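Local coordinates for protein VirX1 (Cyanophage Syn10, PDB 6QGM) that iodinates diverse substrates as a viral halogenase of the tryptophan halogenase family, probably flavin-dependent, at residues P95-F105 and F130-T138; N112-K120 and L471-S480. All blocks are in the same frame, centred on the assembly; numbering follows the deposited sequence.

Interaction 1. Residues P95-F105 and F130-T138; sequences PFGPSLDVSFF and FARFVNSNT
D101 N donates to V134 O (2.7 Å), the one direct backbone bond between the loop 95-105 and the end of helix 129-134. Next to it a water gives its protons to D101 O and F133 O and accepts from F104 N. Toward the P95 end two asparagines grip F96 O. N135 ND2 donates from above the carbonyl plane at 2.9 Å and 165°. N137 ND2 comes from the opposite face of that plane, also 2.9 Å from F96 O. The oxygen lies in the amide plane of both side chains, which favours straight bonds. N135 CG is anti to the backbone N (chi1 180°), and this extends the amide past the P95 ring, with P95 CG 3.5 Å from N135 CG. N137 OD1 is held by N77, and N137 ND2 also donates to D162 O. Apolar groups pack around V134 and toward the F104 end. F105 CE1 lies 3.8 Å from V134 CG1, which sits at the edge of the F105 ring. The F133 ring meets F104 and F105: F133 CZ is 3.6 Å from F104 CB. L100 lies alongside V134 and crosses F130 at about a right angle. The loop has no regular structure here. Its hold on the helix end combines a carbonyl oxygen that accepts from two asparagine amides, one backbone bond and a water with a phenylalanine-rich apolar cluster.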
loop_
_atom_site.group_PDB
_atom_site.type_symbol
_atom_site.label_atom_id
_atom_site.label_comp_id
_atom_site.label_asym_id
_atom_site.label_seq_id
_atom_site.Cartn_x
_atom_site.Cartn_y
_atom_site.Cartn_z
ATOM N N PRO B 95 17.560 15.851 -17.053
ATOM C CA PRO B 95 17.509 15.508 -18.477
ATOM C C PRO B 95 16.386 14.506 -18.745
ATOM O O PRO B 95 16.051 13.796 -17.831
ATOM C CB PRO B 95 18.877 14.872 -18.715
ATOM C CG PRO B 95 19.161 14.181 -17.413
ATOM C CD PRO B 95 18.634 15.127 -16.357
ATOM N N PHE B 96 15.841 14.457 -19.962
ATOM C CA PHE B 96 14.773 13.501 -20.359
ATOM C C PHE B 96 15.393 12.114 -20.573
ATOM O O PHE B 96 16.518 11.979 -21.094
ATOM C CB PHE B 96 14.050 13.984 -21.609
ATOM C CG PHE B 96 13.061 15.081 -21.339
ATOM C CD1 PHE B 96 11.961 14.854 -20.528
ATOM C CD2 PHE B 96 13.226 16.338 -21.895
ATOM C CE1 PHE B 96 11.038 15.863 -20.274
ATOM C CE2 PHE B 96 12.303 17.350 -21.641
ATOM C CZ PHE B 96 11.215 17.120 -20.814
ATOM N N GLY B 97 14.662 11.092 -20.146
ATOM C CA GLY B 97 15.115 9.697 -20.192
ATOM C C GLY B 97 14.055 8.769 -19.623
ATOM O O GLY B 97 13.473 9.050 -18.577
ATOM N N PRO B 98 13.850 7.581 -20.228
ATOM C CA PRO B 98 12.835 6.660 -19.722
ATOM C C PRO B 98 13.296 6.132 -18.356
ATOM O O PRO B 98 12.490 6.077 -17.445
ATOM C CB PRO B 98 12.806 5.566 -20.792
ATOM C CG PRO B 98 14.235 5.554 -21.350
ATOM C CD PRO B 98 14.711 6.995 -21.278
ATOM N N SER B 99 14.595 5.830 -18.251
ATOM C CA SER B 99 15.246 5.082 -17.140
ATOM C C SER B 99 16.692 5.557 -16.979
ATOM O O SER B 99 17.237 6.119 -17.935
ATOM C CB SER B 99 15.209 3.584 -17.374
ATOM O OG SER B 99 15.876 3.238 -18.588
ATOM N N LEU B 100 17.239 5.362 -15.786
ATOM C CA LEU B 100 18.651 5.622 -15.435
ATOM C C LEU B 100 19.535 4.618 -16.183
ATOM O O LEU B 100 19.302 3.407 -16.021
ATOM C CB LEU B 100 18.834 5.461 -13.917
ATOM C CG LEU B 100 18.450 6.663 -13.056
ATOM C CD1 LEU B 100 16.944 6.890 -13.047
ATOM C CD2 LEU B 100 18.962 6.458 -11.640
ATOM N N ASP B 101 20.531 5.103 -16.929
ATOM C CA ASP B 101 21.598 4.251 -17.523
ATOM C C ASP B 101 22.422 3.611 -16.397
ATOM O O ASP B 101 23.068 4.340 -15.645
ATOM C CB ASP B 101 22.479 5.063 -18.477
ATOM C CG ASP B 101 23.475 4.215 -19.240
ATOM O OD1 ASP B 101 23.814 3.131 -18.738
ATOM O OD2 ASP B 101 23.887 4.633 -20.332
ATOM N N VAL B 102 22.420 2.284 -16.315
ATOM C CA VAL B 102 23.044 1.491 -15.209
ATOM C C VAL B 102 24.493 1.111 -15.562
ATOM O O VAL B 102 25.109 0.396 -14.766
ATOM C CB VAL B 102 22.189 0.248 -14.883
ATOM C CG1 VAL B 102 20.827 0.637 -14.353
ATOM C CG2 VAL B 102 22.033 -0.694 -16.056
ATOM N N SER B 103 25.032 1.585 -16.691
ATOM C CA SER B 103 26.305 1.096 -17.305
ATOM C C SER B 103 27.469 1.090 -16.303
ATOM O O SER B 103 28.215 0.086 -16.318
ATOM C CB SER B 103 26.674 1.884 -18.532
ATOM O OG SER B 103 25.664 1.715 -19.530
ATOM N N PHE B 104 27.632 2.136 -15.470
ATOM C CA PHE B 104 28.804 2.293 -14.566
ATOM C C PHE B 104 28.425 1.987 -13.116
ATOM O O PHE B 104 29.252 2.229 -12.213
ATOM C CB PHE B 104 29.414 3.683 -14.734
ATOM C CG PHE B 104 30.059 3.897 -16.075
ATOM C CD1 PHE B 104 29.303 4.260 -17.179
ATOM C CD2 PHE B 104 31.431 3.712 -16.237
ATOM C CE1 PHE B 104 29.905 4.427 -18.417
ATOM C CE2 PHE B 104 32.032 3.878 -17.476
ATOM C CZ PHE B 104 31.267 4.233 -18.565
ATOM N N PHE B 105 27.232 1.439 -12.889
ATOM C CA PHE B 105 26.735 1.084 -11.531
ATOM C C PHE B 105 27.461 -0.158 -11.025
ATOM O O PHE B 105 27.511 -1.121 -11.778
ATOM C CB PHE B 105 25.237 0.760 -11.527
ATOM C CG PHE B 105 24.308 1.934 -11.696
ATOM C CD1 PHE B 105 24.770 3.180 -12.095
ATOM C CD2 PHE B 105 22.947 1.774 -11.491
ATOM C CE1 PHE B 105 23.888 4.239 -12.261
ATOM C CE2 PHE B 105 22.070 2.842 -11.646
ATOM C CZ PHE B 105 22.542 4.069 -12.029
ATOM N N PHE B 130 25.888 13.667 -11.077
ATOM C CA PHE B 130 24.866 12.591 -10.972
ATOM C C PHE B 130 24.185 12.418 -12.334
ATOM O O PHE B 130 24.100 11.256 -12.830
ATOM C CB PHE B 130 23.813 12.840 -9.893
ATOM C CG PHE B 130 22.697 11.824 -9.932
ATOM C CD1 PHE B 130 22.895 10.539 -9.457
ATOM C CD2 PHE B 130 21.466 12.138 -10.506
ATOM C CE1 PHE B 130 21.876 9.602 -9.526
ATOM C CE2 PHE B 130 20.442 11.206 -10.554
ATOM C CZ PHE B 130 20.654 9.935 -10.072
ATOM N N ALA B 131 23.713 13.522 -12.932
ATOM C CA ALA B 131 22.946 13.486 -14.198
ATOM C C ALA B 131 23.836 12.887 -15.308
ATOM O O ALA B 131 23.367 12.000 -16.042
ATOM C CB ALA B 131 22.457 14.872 -14.536
ATOM N N ARG B 132 25.086 13.354 -15.404
ATOM C CA ARG B 132 26.083 12.870 -16.382
ATOM C C ARG B 132 26.282 11.376 -16.187
ATOM O O ARG B 132 26.431 10.673 -17.183
ATOM C CB ARG B 132 27.428 13.564 -16.188
ATOM C CG ARG B 132 27.334 15.072 -16.057
ATOM C CD ARG B 132 28.419 15.734 -16.857
ATOM N NE ARG B 132 28.492 17.146 -16.520
ATOM C CZ ARG B 132 29.375 17.688 -15.698
ATOM N NH1 ARG B 132 30.310 16.948 -15.119
ATOM N NH2 ARG B 132 29.331 18.989 -15.476
ATOM N N PHE B 133 26.303 10.929 -14.932
ATOM C CA PHE B 133 26.658 9.547 -14.548
ATOM C C PHE B 133 25.484 8.605 -14.817
ATOM O O PHE B 133 25.720 7.408 -14.802
ATOM C CB PHE B 133 27.088 9.489 -13.083
ATOM C CG PHE B 133 27.615 8.148 -12.627
ATOM C CD1 PHE B 133 28.936 7.788 -12.853
ATOM C CD2 PHE B 133 26.792 7.244 -11.978
ATOM C CE1 PHE B 133 29.414 6.550 -12.438
ATOM C CE2 PHE B 133 27.281 6.016 -11.558
ATOM C CZ PHE B 133 28.588 5.665 -11.787
ATOM N N VAL B 134 24.268 9.092 -15.047
ATOM C CA VAL B 134 23.087 8.183 -15.209
ATOM C C VAL B 134 22.336 8.468 -16.508
ATOM O O VAL B 134 21.505 7.626 -16.887
ATOM C CB VAL B 134 22.133 8.256 -14.008
ATOM C CG1 VAL B 134 22.854 7.862 -12.729
ATOM C CG2 VAL B 134 21.471 9.630 -13.892
ATOM N N ASN B 135 22.629 9.582 -17.185
ATOM C CA ASN B 135 21.870 10.017 -18.387
ATOM C C ASN B 135 22.821 10.792 -19.299
ATOM O O ASN B 135 23.431 11.772 -18.850
ATOM C CB ASN B 135 20.617 10.806 -18.003
ATOM C CG ASN B 135 19.843 11.262 -19.210
ATOM O OD1 ASN B 135 20.453 11.736 -20.170
ATOM N ND2 ASN B 135 18.514 11.131 -19.163
ATOM N N SER B 136 22.944 10.342 -20.543
ATOM C CA SER B 136 23.878 10.892 -21.556
ATOM C C SER B 136 23.179 12.022 -22.316
ATOM O O SER B 136 23.877 12.858 -22.912
ATOM C CB SER B 136 24.385 9.795 -22.479
ATOM O OG SER B 136 25.014 8.750 -21.736
ATOM N N ASN B 137 21.846 12.055 -22.277
ATOM C CA ASN B 137 21.053 13.190 -22.804
ATOM C C ASN B 137 21.637 14.459 -22.176
ATOM O O ASN B 137 21.716 15.472 -22.877
ATOM C CB ASN B 137 19.553 13.000 -22.556
ATOM C CG ASN B 137 18.681 13.780 -23.515
ATOM O OD1 ASN B 137 19.192 14.464 -24.407
ATOM N ND2 ASN B 137 17.371 13.680 -23.348
ATOM N N THR B 138 22.069 14.372 -20.918
ATOM C CA THR B 138 22.767 15.439 -20.139
ATOM C C THR B 138 23.850 16.131 -20.982
ATOM O O THR B 138 23.929 17.365 -20.930
ATOM C CB THR B 138 23.402 14.857 -18.869
ATOM O OG1 THR B 138 22.393 14.088 -18.209
ATOM C CG2 THR B 138 23.971 15.912 -17.942
HETATM O O HOH W 1 25.673 4.425 -15.295
#

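Interaction 2. Residues N112-K120 and L471-S480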
loop_
_atom_site.group_PDB
_atom_site.type_symbol
_atom_site.label_atom_id
_atom_site.label_comp_id
_atom_site.label_asym_id
_atom_site.label_seq_id
_atom_site.Cartn_x
_atom_site.Cartn_y
_atom_site.Cartn_z
ATOM N N ASN B 112 22.831 3.626 -5.909
ATOM C CA ASN B 112 23.618 4.221 -4.794
ATOM C C ASN B 112 25.102 4.371 -5.179
ATOM O O ASN B 112 25.868 4.929 -4.356
ATOM C CB ASN B 112 23.471 3.417 -3.498
ATOM C CG ASN B 112 22.021 3.281 -3.051
ATOM O OD1 ASN B 112 21.185 4.128 -3.360
ATOM N ND2 ASN B 112 21.683 2.220 -2.347
ATOM N N THR B 113 25.503 3.890 -6.362
ATOM C CA THR B 113 26.910 3.936 -6.845
ATOM C C THR B 113 27.368 5.398 -6.898
ATOM O O THR B 113 28.430 5.707 -6.311
ATOM C CB THR B 113 27.080 3.214 -8.194
ATOM O OG1 THR B 113 26.724 1.836 -8.056
ATOM C CG2 THR B 113 28.487 3.284 -8.757
ATOM N N TRP B 114 26.608 6.277 -7.554
ATOM C CA TRP B 114 27.044 7.689 -7.732
ATOM C C TRP B 114 27.352 8.330 -6.371
ATOM O O TRP B 114 28.398 8.993 -6.250
ATOM C CB TRP B 114 26.039 8.532 -8.522
ATOM C CG TRP B 114 26.539 9.938 -8.588
ATOM C CD1 TRP B 114 27.504 10.440 -9.413
ATOM C CD2 TRP B 114 26.214 10.984 -7.668
ATOM N NE1 TRP B 114 27.751 11.745 -9.112
ATOM C CE2 TRP B 114 26.980 12.107 -8.037
ATOM C CE3 TRP B 114 25.341 11.083 -6.582
ATOM C CZ2 TRP B 114 26.870 13.328 -7.372
ATOM C CZ3 TRP B 114 25.251 12.277 -5.910
ATOM C CH2 TRP B 114 25.995 13.385 -6.314
ATOM N N GLY B 115 26.454 8.157 -5.401
ATOM C CA GLY B 115 26.600 8.676 -4.028
ATOM C C GLY B 115 27.889 8.212 -3.363
ATOM O O GLY B 115 28.538 9.055 -2.725
ATOM N N LYS B 116 28.258 6.926 -3.482
ATOM C CA LYS B 116 29.519 6.401 -2.902
ATOM C C LYS B 116 30.713 7.092 -3.577
ATOM O O LYS B 116 31.638 7.497 -2.841
ATOM C CB LYS B 116 29.587 4.878 -3.004
ATOM C CG LYS B 116 28.565 4.159 -2.136
ATOM C CD LYS B 116 28.695 2.654 -2.094
ATOM C CE LYS B 116 29.990 2.165 -1.478
ATOM N NZ LYS B 116 29.830 0.827 -0.859
ATOM N N LEU B 117 30.672 7.258 -4.907
ATOM C CA LEU B 117 31.710 7.993 -5.682
ATOM C C LEU B 117 31.851 9.418 -5.124
ATOM O O LEU B 117 33.002 9.860 -4.901
ATOM C CB LEU B 117 31.344 8.024 -7.172
ATOM C CG LEU B 117 31.545 6.713 -7.930
ATOM C CD1 LEU B 117 31.040 6.812 -9.360
ATOM C CD2 LEU B 117 33.007 6.332 -7.931
ATOM N N ALA B 118 30.718 10.099 -4.918
ATOM C CA ALA B 118 30.634 11.480 -4.384
ATOM C C ALA B 118 31.312 11.560 -3.006
ATOM O O ALA B 118 32.016 12.560 -2.765
ATOM C CB ALA B 118 29.199 11.926 -4.321
ATOM N N ASN B 119 31.146 10.543 -2.148
ATOM C CA ASN B 119 31.732 10.508 -0.779
ATOM C C ASN B 119 33.239 10.264 -0.875
ATOM O O ASN B 119 34.000 10.978 -0.202
ATOM C CB ASN B 119 31.054 9.464 0.113
ATOM C CG ASN B 119 29.753 9.956 0.722
ATOM O OD1 ASN B 119 29.572 11.160 0.936
ATOM N ND2 ASN B 119 28.843 9.030 1.012
ATOM N N LYS B 120 33.647 9.289 -1.691
ATOM C CA LYS B 120 35.055 8.847 -1.824
ATOM C C LYS B 120 35.873 9.895 -2.579
ATOM O O LYS B 120 37.016 10.122 -2.183
ATOM C CB LYS B 120 35.101 7.511 -2.555
ATOM C CG LYS B 120 34.493 6.339 -1.799
ATOM C CD LYS B 120 34.719 5.029 -2.552
ATOM C CE LYS B 120 34.877 3.851 -1.622
ATOM N NZ LYS B 120 33.571 3.523 -1.028
ATOM N N LEU B 471 22.340 16.222 -1.939
ATOM C CA LEU B 471 22.041 15.056 -1.065
ATOM C C LEU B 471 22.552 13.764 -1.721
ATOM O O LEU B 471 22.639 13.709 -2.933
ATOM C CB LEU B 471 20.531 15.011 -0.800
ATOM C CG LEU B 471 19.942 16.217 -0.077
ATOM C CD1 LEU B 471 18.461 16.362 -0.371
ATOM C CD2 LEU B 471 20.174 16.118 1.408
ATOM N N ARG B 472 22.885 12.778 -0.894
ATOM C CA ARG B 472 23.417 11.436 -1.252
ATOM C C ARG B 472 22.670 10.361 -0.472
ATOM O O ARG B 472 22.258 10.605 0.655
ATOM C CB ARG B 472 24.904 11.392 -0.897
ATOM C CG ARG B 472 25.759 12.299 -1.770
ATOM C CD ARG B 472 27.189 12.388 -1.272
ATOM N NE ARG B 472 27.260 12.693 0.142
ATOM C CZ ARG B 472 26.904 13.851 0.687
ATOM N NH1 ARG B 472 26.429 14.829 -0.060
ATOM N NH2 ARG B 472 27.007 14.030 1.990
ATOM N N PRO B 473 22.469 9.148 -1.022
ATOM C CA PRO B 473 21.747 8.090 -0.310
ATOM C C PRO B 473 22.430 7.702 1.008
ATOM O O PRO B 473 21.728 7.540 1.998
ATOM C CB PRO B 473 21.688 6.894 -1.278
ATOM C CG PRO B 473 22.706 7.211 -2.363
ATOM C CD PRO B 473 22.917 8.721 -2.353
ATOM N N GLN B 474 23.757 7.581 0.987
ATOM C CA GLN B 474 24.603 7.480 2.203
ATOM C C GLN B 474 25.428 8.757 2.284
ATOM O O GLN B 474 26.167 9.042 1.330
ATOM C CB GLN B 474 25.481 6.235 2.148
ATOM C CG GLN B 474 24.681 4.934 2.244
ATOM C CD GLN B 474 25.161 3.863 1.282
ATOM O OE1 GLN B 474 26.368 3.702 1.071
ATOM N NE2 GLN B 474 24.207 3.188 0.644
ATOM N N SER B 475 25.256 9.527 3.364
ATOM C CA SER B 475 25.768 10.917 3.491
ATOM C C SER B 475 27.272 10.898 3.791
ATOM O O SER B 475 27.915 11.915 3.517
ATOM C CB SER B 475 24.987 11.708 4.517
ATOM O OG SER B 475 24.933 11.057 5.773
ATOM N N TYR B 476 27.800 9.791 4.324
ATOM C CA TYR B 476 29.224 9.614 4.704
ATOM C C TYR B 476 29.682 8.178 4.405
ATOM O O TYR B 476 28.874 7.216 4.495
ATOM C CB TYR B 476 29.441 9.974 6.174
ATOM C CG TYR B 476 28.683 9.175 7.207
ATOM C CD1 TYR B 476 27.308 9.277 7.335
ATOM C CD2 TYR B 476 29.359 8.384 8.122
ATOM C CE1 TYR B 476 26.618 8.571 8.302
ATOM C CE2 TYR B 476 28.689 7.679 9.108
ATOM C CZ TYR B 476 27.311 7.760 9.187
ATOM O OH TYR B 476 26.658 7.025 10.128
ATOM N N ASP B 477 30.972 8.046 4.076
ATOM C CA ASP B 477 31.538 6.799 3.496
ATOM C C ASP B 477 31.643 5.704 4.570
ATOM O O ASP B 477 31.500 4.509 4.219
ATOM C CB ASP B 477 32.899 7.052 2.845
ATOM C CG ASP B 477 33.304 5.907 1.931
ATOM O OD1 ASP B 477 32.420 5.471 1.119
ATOM O OD2 ASP B 477 34.471 5.445 2.049
ATOM N N LYS B 478 31.898 6.095 5.822
ATOM C CA LYS B 478 32.073 5.160 6.956
ATOM C C LYS B 478 30.827 4.268 7.090
ATOM O O LYS B 478 30.945 3.119 7.585
ATOM C CB LYS B 478 32.374 5.952 8.228
ATOM C CG LYS B 478 32.628 5.104 9.459
ATOM C CD LYS B 478 33.726 4.063 9.256
ATOM C CE LYS B 478 33.906 3.147 10.446
ATOM N NZ LYS B 478 35.332 2.995 10.859
ATOM N N LEU B 479 29.682 4.788 6.645
ATOM C CA LEU B 479 28.357 4.117 6.686
ATOM C C LEU B 479 28.338 2.945 5.694
ATOM O O LEU B 479 27.911 1.841 6.071
ATOM C CB LEU B 479 27.291 5.151 6.328
ATOM C CG LEU B 479 25.845 4.675 6.381
ATOM C CD1 LEU B 479 25.572 3.879 7.646
ATOM C CD2 LEU B 479 24.932 5.884 6.271
ATOM N N SER B 480 28.771 3.222 4.457
ATOM C CA SER B 480 28.969 2.256 3.351
ATOM C C SER B 480 29.925 1.142 3.797
ATOM O O SER B 480 29.586 -0.030 3.632
ATOM C CB SER B 480 29.492 2.976 2.132
ATOM O OG SER B 480 28.769 4.167 1.864
#
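The N119 side chain of helix 113-120 meets the irregular segment 471-476 that leads into helix 477-484. N119 ND2 donates to Q474 O at 2.7 Å, from above the carbonyl plane. N119 OD1 accepts a weak bond from R472 NE (2.9 Å, 130°). The amide and guanidinium planes are 78° apart. R472 bends at chi3 (-50°), and its NH2 then meets S475 O in the guanidinium plane at 2.8 Å. That nearly straight bond braces the loop that N119 binds. R472 CD also packs on A118 CB, and its CG approaches the W114 ring obliquely. G115 faces the proline ring, with G115 CA 4.0 Å from P473 CD. Beside it, the N112 side chain runs antiparallel to the P473 ring, alongside it, and N112 OD1 bonds to W455 N. Past N119, the contact becomes ionic. K120 NZ forms a salt bridge with D477 OD1 (3.1 Å), on the syn side of the carboxylate, and a second one with D491. K116 also pairs with D491, while its aliphatic part lies by S480 CB and Q474 OE1. S480 OG donates to Q474 OE1 in the carbonyl plane at 2.6 Å, tying the loop to the first turn of its own helix. Y371 and Q375 of the third subunit bind the backbone of P473 and R472. This is helix-to-loop packing, in which an asparagine amide bridges a main-chain carbonyl and an arginine.

In the fold
The centres of interaction 1 and interaction 2 are about 18 Å apart, on the same side of the chain's centre. Their segments alternate along the sequence: 95-105, 112-120, 130-138 and then, after more than 300 residues, 471-480. Helices 113-120 and 129-134 are consecutive and join the two contacts directly. F133 CE1 lies 3.5 Å from L117 CD1, and the F130 and W114 rings meet edge-to-face. The loop after strand 91-95, an edge strand, within this chain, of a mixed seven-stranded sheet, is thus connected through two helices to the late segment 471-480. Helix 494-512 also packs against both contacts. The loop of interaction 2 carries this cluster on to the third subunit.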